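Local coordinates for protein MlnD (Bacillus methylotrophicus, PDB 5IL5) that forms the dehydratase domain of a trans-AT polyketide synthase of the macrolactin pathway, probably removing water from carrier-bound polyketide intermediates, at residues A[180-192]-A[197-209]. Sequence-based numbering, arbitrary orientation.
Sequences SCSDSLKAAEHCV and QVLLKIKAKAGPK
Val-192 O receives two groups of the opposite strand: the amide N of Leu-199 at 2.8 Å and the CA of Val-198 in a CA-H...O contact at 3.2 Å. Val-192 N returns a hydrogen bond to Leu-199 O, which makes Val-192 and Leu-199 a hydrogen-bonded antiparallel pair. Two residues along, past the non-hydrogen-bonded pair Cys-191/Leu-200, Lys-201 N hydrogen-bonds His-190 O at 2.9 Å, while Lys-201 O accepts from Glu-189 N. Glu-189 and His-190 thus both face Lys-201, a classic beta bulge in the hairpin of strands 188-194 and 197-202. The hairpin belongs to the predicted C-terminal hotdog fold of this double-hotdog dehydratase: strand 254-258 continues the sheet beyond 197-202, while Phe-170 of helix 167-176 covers Ala-188, Cys-191 and Leu-200. On that side Cys-191 SG lies anti to its backbone N (chi1 170°), which brings it to Val-198 CG2 and to Leu-200 CD2. On the face of His-190 and Lys-201, the aliphatic root of Lys-201 lies over one face of the His-190 ring, its CB 3.5 Å from the ring centroid and displaced toward the NE2 and CE1 rim. The lysine chain then bends at chi2 (68°) and runs beside Glu-189, making a long salt bridge, Lys-201 NZ to Glu-189 OE1, 4.0 Å; the same NZ donates to Ile-202 O from above the carbonyl plane. Past the bulge, Lys-203 N hydrogen-bonds Ala-187 O, and Lys-205 stretches its extended chain toward the turn at 183-186, while its backbone N hydrogen-bonds Glu-216 of helix 215-229.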
loop_
_atom_site.group_PDB
_atom_site.type_symbol
_atom_site.label_atom_id
_atom_site.label_comp_id
_atom_site.label_asym_id
_atom_site.label_seq_id
_atom_site.Cartn_x
_atom_site.Cartn_y
_atom_site.Cartn_z
ATOM N N SER A 180 31.479 -0.967 16.693
ATOM C CA SER A 180 30.730 -1.276 17.898
ATOM C C SER A 180 29.253 -1.299 17.538
ATOM O O SER A 180 28.844 -0.841 16.469
ATOM C CB SER A 180 30.998 -0.273 19.026
ATOM O OG SER A 180 30.589 1.032 18.665
ATOM N N CYS A 181 28.450 -1.838 18.447
ATOM C CA CYS A 181 27.048 -2.073 18.151
ATOM C C CYS A 181 26.267 -2.161 19.451
ATOM O O CYS A 181 26.827 -2.385 20.527
ATOM C CB CYS A 181 26.866 -3.350 17.324
ATOM S SG CYS A 181 27.307 -4.872 18.189
ATOM N N SER A 182 24.957 -1.960 19.328
ATOM C CA SER A 182 24.032 -2.112 20.443
ATOM C C SER A 182 23.982 -3.562 20.915
ATOM O O SER A 182 24.178 -4.500 20.138
ATOM C CB SER A 182 22.644 -1.635 20.022
ATOM O OG SER A 182 22.153 -2.396 18.933
ATOM N N ASP A 183 23.708 -3.743 22.211
ATOM C CA ASP A 183 23.634 -5.093 22.764
ATOM C C ASP A 183 22.609 -5.941 22.028
ATOM O O ASP A 183 22.725 -7.172 21.994
ATOM C CB ASP A 183 23.270 -5.055 24.248
ATOM C CG ASP A 183 24.331 -4.391 25.093
ATOM O OD1 ASP A 183 25.450 -4.155 24.582
ATOM O OD2 ASP A 183 24.044 -4.110 26.278
ATOM N N SER A 184 21.599 -5.302 21.436
ATOM C CA SER A 184 20.611 -6.018 20.643
ATOM C C SER A 184 21.216 -6.672 19.411
ATOM O O SER A 184 20.548 -7.501 18.786
ATOM C CB SER A 184 19.501 -5.064 20.209
ATOM O OG SER A 184 20.047 -3.993 19.464
ATOM N N LEU A 185 22.455 -6.334 19.057
ATOM C CA LEU A 185 23.145 -6.943 17.926
ATOM C C LEU A 185 24.363 -7.755 18.354
ATOM O O LEU A 185 25.192 -8.112 17.511
ATOM C CB LEU A 185 23.557 -5.866 16.926
ATOM C CG LEU A 185 22.408 -5.243 16.139
ATOM C CD1 LEU A 185 22.816 -3.905 15.555
ATOM C CD2 LEU A 185 21.983 -6.189 15.039
ATOM N N LYS A 186 24.484 -8.057 19.646
ATOM C CA LYS A 186 25.609 -8.823 20.174
ATOM C C LYS A 186 25.143 -10.254 20.436
ATOM O O LYS A 186 24.805 -10.640 21.556
ATOM C CB LYS A 186 26.155 -8.159 21.432
ATOM C CG LYS A 186 26.958 -6.910 21.144
ATOM C CD LYS A 186 27.741 -6.468 22.356
ATOM C CE LYS A 186 28.221 -5.045 22.203
ATOM N NZ LYS A 186 29.351 -4.753 23.125
ATOM N N ALA A 187 25.121 -11.048 19.365
ATOM C CA ALA A 187 24.691 -12.436 19.431
ATOM C C ALA A 187 25.848 -13.426 19.528
ATOM O O ALA A 187 25.610 -14.603 19.813
ATOM C CB ALA A 187 23.839 -12.768 18.203
ATOM N N ALA A 188 27.080 -12.989 19.291
ATOM C CA ALA A 188 28.230 -13.883 19.351
ATOM C C ALA A 188 28.526 -14.287 20.794
ATOM O O ALA A 188 28.703 -13.426 21.662
ATOM C CB ALA A 188 29.448 -13.211 18.720
ATOM N N GLU A 189 28.573 -15.597 21.047
ATOM C CA GLU A 189 28.953 -16.114 22.358
ATOM C C GLU A 189 30.453 -16.387 22.452
ATOM O O GLU A 189 31.069 -16.078 23.478
ATOM C CB GLU A 189 28.168 -17.389 22.689
ATOM C CG GLU A 189 26.689 -17.168 23.008
ATOM C CD GLU A 189 26.093 -18.310 23.805
ATOM O OE1 GLU A 189 26.680 -19.413 23.791
ATOM O OE2 GLU A 189 25.038 -18.104 24.446
ATOM N N HIS A 190 31.057 -16.970 21.416
ATOM C CA HIS A 190 32.504 -17.151 21.392
ATOM C C HIS A 190 32.949 -17.370 19.950
ATOM O O HIS A 190 32.132 -17.596 19.054
ATOM C CB HIS A 190 32.956 -18.299 22.301
ATOM C CG HIS A 190 32.365 -19.626 21.947
ATOM N ND1 HIS A 190 32.822 -20.388 20.894
ATOM C CD2 HIS A 190 31.357 -20.331 22.513
ATOM C CE1 HIS A 190 32.122 -21.506 20.827
ATOM N NE2 HIS A 190 31.227 -21.496 21.799
ATOM N N CYS A 191 34.265 -17.298 19.743
ATOM C CA CYS A 191 34.857 -17.226 18.410
ATOM C C CYS A 191 36.075 -18.137 18.306
ATOM O O CYS A 191 36.905 -18.172 19.219
ATOM C CB CYS A 191 35.241 -15.771 18.107
ATOM S SG CYS A 191 36.247 -15.473 16.647
ATOM N N VAL A 192 36.180 -18.863 17.191
ATOM C CA VAL A 192 37.362 -19.652 16.835
ATOM C C VAL A 192 37.856 -19.194 15.472
ATOM O O VAL A 192 37.088 -19.181 14.505
ATOM C CB VAL A 192 37.069 -21.165 16.799
ATOM C CG1 VAL A 192 38.343 -21.948 16.459
ATOM C CG2 VAL A 192 36.521 -21.647 18.125
ATOM N N GLN A 197 40.023 -18.164 8.621
ATOM C CA GLN A 197 38.691 -18.727 8.739
ATOM C C GLN A 197 38.217 -18.490 10.165
ATOM O O GLN A 197 39.027 -18.437 11.093
ATOM C CB GLN A 197 38.704 -20.227 8.414
ATOM C CG GLN A 197 39.375 -20.578 7.084
ATOM C CD GLN A 197 39.547 -22.078 6.899
ATOM O OE1 GLN A 197 39.593 -22.838 7.873
ATOM N NE2 GLN A 197 39.635 -22.512 5.644
ATOM N N VAL A 198 36.910 -18.310 10.341
ATOM C CA VAL A 198 36.352 -18.013 11.656
ATOM C C VAL A 198 35.013 -18.723 11.788
ATOM O O VAL A 198 34.199 -18.699 10.859
ATOM C CB VAL A 198 36.190 -16.495 11.890
ATOM C CG1 VAL A 198 35.153 -15.900 10.951
ATOM C CG2 VAL A 198 35.836 -16.203 13.343
ATOM N N LEU A 199 34.795 -19.374 12.928
ATOM C CA LEU A 199 33.502 -19.954 13.272
ATOM C C LEU A 199 33.003 -19.273 14.536
ATOM O O LEU A 199 33.644 -19.370 15.588
ATOM C CB LEU A 199 33.604 -21.468 13.469
ATOM C CG LEU A 199 32.293 -22.221 13.731
ATOM C CD1 LEU A 199 31.331 -22.105 12.552
ATOM C CD2 LEU A 199 32.563 -23.682 14.049
ATOM N N LEU A 200 31.859 -18.600 14.436
ATOM C CA LEU A 200 31.237 -17.950 15.579
ATOM C C LEU A 200 30.112 -18.807 16.138
ATOM O O LEU A 200 29.325 -19.388 15.388
ATOM C CB LEU A 200 30.679 -16.580 15.202
ATOM C CG LEU A 200 31.648 -15.558 14.615
ATOM C CD1 LEU A 200 30.929 -14.247 14.376
ATOM C CD2 LEU A 200 32.830 -15.349 15.540
ATOM N N LYS A 201 30.053 -18.881 17.463
ATOM C CA LYS A 201 28.910 -19.452 18.159
ATOM C C LYS A 201 27.954 -18.321 18.489
ATOM O O LYS A 201 28.331 -17.367 19.178
ATOM C CB LYS A 201 29.325 -20.175 19.438
ATOM C CG LYS A 201 28.141 -20.568 20.310
ATOM C CD LYS A 201 27.301 -21.633 19.645
ATOM C CE LYS A 201 26.246 -22.147 20.597
ATOM N NZ LYS A 201 25.085 -21.214 20.635
ATOM N N ILE A 202 26.728 -18.418 17.993
ATOM C CA ILE A 202 25.768 -17.347 18.172
ATOM C C ILE A 202 24.541 -17.893 18.876
ATOM O O ILE A 202 24.262 -19.096 18.867
ATOM C CB ILE A 202 25.381 -16.679 16.841
ATOM C CG1 ILE A 202 24.768 -17.691 15.864
ATOM C CG2 ILE A 202 26.608 -16.038 16.232
ATOM C CD1 ILE A 202 23.868 -17.056 14.827
ATOM N N LYS A 203 23.824 -16.984 19.523
ATOM C CA LYS A 203 22.548 -17.294 20.143
ATOM C C LYS A 203 21.560 -16.256 19.648
ATOM O O LYS A 203 21.683 -15.068 19.968
ATOM C CB LYS A 203 22.673 -17.309 21.668
ATOM C CG LYS A 203 21.381 -17.542 22.402
ATOM C CD LYS A 203 21.610 -17.628 23.898
ATOM C CE LYS A 203 20.297 -17.583 24.631
ATOM N NZ LYS A 203 19.483 -18.767 24.313
ATOM N N ALA A 204 20.592 -16.705 18.860
ATOM C CA ALA A 204 19.614 -15.787 18.320
ATOM C C ALA A 204 18.719 -15.293 19.442
ATOM O O ALA A 204 18.577 -15.926 20.492
ATOM C CB ALA A 204 18.778 -16.452 17.231
ATOM N N LYS A 205 18.123 -14.134 19.215
ATOM C CA LYS A 205 17.249 -13.513 20.193
ATOM C C LYS A 205 15.838 -13.621 19.651
ATOM O O LYS A 205 15.565 -13.149 18.542
ATOM C CB LYS A 205 17.660 -12.055 20.391
ATOM C CG LYS A 205 19.070 -11.915 20.946
ATOM C CD LYS A 205 19.613 -10.533 20.699
ATOM C CE LYS A 205 21.028 -10.407 21.215
ATOM N NZ LYS A 205 21.631 -9.165 20.705
ATOM N N ALA A 206 14.939 -14.227 20.423
ATOM C CA ALA A 206 13.560 -14.290 19.970
ATOM C C ALA A 206 13.039 -12.870 19.851
ATOM O O ALA A 206 13.183 -12.060 20.772
ATOM C CB ALA A 206 12.695 -15.117 20.919
ATOM N N GLY A 207 12.420 -12.578 18.720
ATOM C CA GLY A 207 12.018 -11.235 18.408
ATOM C C GLY A 207 10.814 -11.254 17.498
ATOM O O GLY A 207 10.196 -12.305 17.297
ATOM N N PRO A 208 10.456 -10.102 16.925
ATOM C CA PRO A 208 9.195 -10.018 16.180
ATOM C C PRO A 208 9.076 -11.140 15.168
ATOM O O PRO A 208 10.056 -11.556 14.547
ATOM C CB PRO A 208 9.269 -8.647 15.503
ATOM C CG PRO A 208 10.724 -8.368 15.404
ATOM C CD PRO A 208 11.297 -8.916 16.683
ATOM N N LYS A 209 7.858 -11.656 15.044
ATOM C CA LYS A 209 7.614 -12.780 14.155
ATOM C C LYS A 209 8.029 -12.460 12.727
ATOM O O LYS A 209 8.470 -13.353 11.991
ATOM C CB LYS A 209 6.132 -13.143 14.205
ATOM C CG LYS A 209 5.822 -14.567 13.825
ATOM C CD LYS A 209 6.070 -15.503 14.992
ATOM C CE LYS A 209 5.655 -16.906 14.642
ATOM N NZ LYS A 209 5.967 -17.872 15.726
#